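Local coordinates for GTPase-activating protein skywalker (Drosophila melanogaster, PDB 5HJQ) that acts as a GTPase-activating protein for Rab35, controlling synaptic vesicle protein recycling through endosomes, and binds phosphoinositides through its TBC domain, at residues M154-A157 with F158-A161. Sequence-based numbering, arbitrary orientation.
Sequences MLPA and FVDA
F158 holds its ring between its own backbone N and carbonyl carbon (chi1 67°), a rotation that lays the ring alongside P156, both side chains pointing the same way. The CE2 corner of the F158 ring does most of the touching. It lies 3.4 Å from P156 CG and 3.6 Å from P156 CB. The proline meets the ring obliquely, and F158 CZ adds a looser contact with the same CG at 3.7 Å. V159 places CG1 anti to its carbonyl carbon (chi1 -55°), which turns CG2 in between the backbone N and the carbonyl carbon; V159 CG2 sits 3.7 Å from L155 CB. The L155 and V159 side chains cross at about a right angle. P156 to V159 form a type I beta turn, with A157 and F158 at its two corners. It is closed by V159 N, which donates to P156 O at 3.2 Å. The bond is nearly straight (172° at the hydrogen), although the donor is tilted from the carbonyl plane. V159 CG2 also approaches this carbonyl, 3.2 Å from P156 O. The turn belongs to the long loop between helices 134-143 and 171-187 of the TBC domain, at the surface and away from the inositol phosphate pocket. L155 rests on D178, V181 and N182 of helix 171-187. F158 is buried against I191, S194 and L197, and its backbone is hydrogen-bonded to that of S194, while A157 is exposed. With an alanine here in place of the phenylalanine, a gap would probably open beside the P156 ring, and I191 and L197 would probably lose their aromatic neighbour.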
loop_
_atom_site.group_PDB
_atom_site.type_symbol
_atom_site.label_atom_id
_atom_site.label_comp_id
_atom_site.label_asym_id
_atom_site.label_seq_id
_atom_site.Cartn_x
_atom_site.Cartn_y
_atom_site.Cartn_z
ATOM N N MET A 154 22.422 0.313 6.990
ATOM C CA MET A 154 21.629 0.105 8.194
ATOM C C MET A 154 20.353 0.936 8.163
ATOM O O MET A 154 20.390 2.152 7.954
ATOM C CB MET A 154 22.448 0.441 9.440
ATOM C CG MET A 154 21.618 0.660 10.691
ATOM S SD MET A 154 22.627 0.684 12.185
ATOM C CE MET A 154 23.988 1.718 11.653
ATOM N N LEU A 155 19.225 0.268 8.378
ATOM C CA LEU A 155 17.917 0.910 8.315
ATOM C C LEU A 155 17.489 1.459 9.672
ATOM O O LEU A 155 17.847 0.904 10.708
ATOM C CB LEU A 155 16.874 -0.081 7.796
ATOM C CG LEU A 155 17.252 -0.741 6.471
ATOM C CD1 LEU A 155 16.196 -1.744 6.058
ATOM C CD2 LEU A 155 17.449 0.311 5.390
ATOM N N PRO A 156 16.737 2.569 9.665
ATOM C CA PRO A 156 16.188 3.143 10.897
ATOM C C PRO A 156 15.178 2.202 11.537
ATOM O O PRO A 156 14.540 1.423 10.830
ATOM C CB PRO A 156 15.517 4.436 10.424
ATOM C CG PRO A 156 15.324 4.259 8.954
ATOM C CD PRO A 156 16.449 3.407 8.488
ATOM N N ALA A 157 15.032 2.289 12.855
ATOM C CA ALA A 157 14.260 1.315 13.622
ATOM C C ALA A 157 12.773 1.262 13.273
ATOM O O ALA A 157 12.094 0.303 13.637
ATOM C CB ALA A 157 14.423 1.589 15.111
ATOM N N PHE A 158 12.255 2.269 12.577
ATOM C CA PHE A 158 10.823 2.285 12.291
ATOM C C PHE A 158 10.441 1.271 11.213
ATOM O O PHE A 158 9.260 0.977 11.025
ATOM C CB PHE A 158 10.341 3.697 11.902
ATOM C CG PHE A 158 10.883 4.216 10.589
ATOM C CD1 PHE A 158 10.395 3.748 9.376
ATOM C CD2 PHE A 158 11.835 5.224 10.572
ATOM C CE1 PHE A 158 10.878 4.238 8.179
ATOM C CE2 PHE A 158 12.314 5.722 9.373
ATOM C CZ PHE A 158 11.839 5.224 8.178
ATOM N N VAL A 159 11.430 0.737 10.504
ATOM C CA VAL A 159 11.143 -0.242 9.464
ATOM C C VAL A 159 10.841 -1.599 10.086
ATOM O O VAL A 159 11.393 -1.955 11.128
ATOM C CB VAL A 159 12.312 -0.391 8.456
ATOM C CG1 VAL A 159 12.681 0.957 7.848
ATOM C CG2 VAL A 159 13.519 -1.032 9.118
ATOM N N ASP A 160 9.940 -2.342 9.456
ATOM C CA ASP A 160 9.721 -3.734 9.816
ATOM C C ASP A 160 10.802 -4.546 9.124
ATOM O O ASP A 160 10.742 -4.763 7.914
ATOM C CB ASP A 160 8.321 -4.195 9.398
ATOM C CG ASP A 160 7.963 -5.576 9.923
ATOM O OD1 ASP A 160 8.870 -6.401 10.154
ATOM O OD2 ASP A 160 6.754 -5.839 10.095
ATOM N N ALA A 161 11.791 -4.985 9.897
ATOM C CA ALA A 161 12.924 -5.734 9.360
ATOM C C ALA A 161 12.461 -6.949 8.564
ATOM O O ALA A 161 13.106 -7.356 7.597
ATOM C CB ALA A 161 13.852 -6.159 10.485
#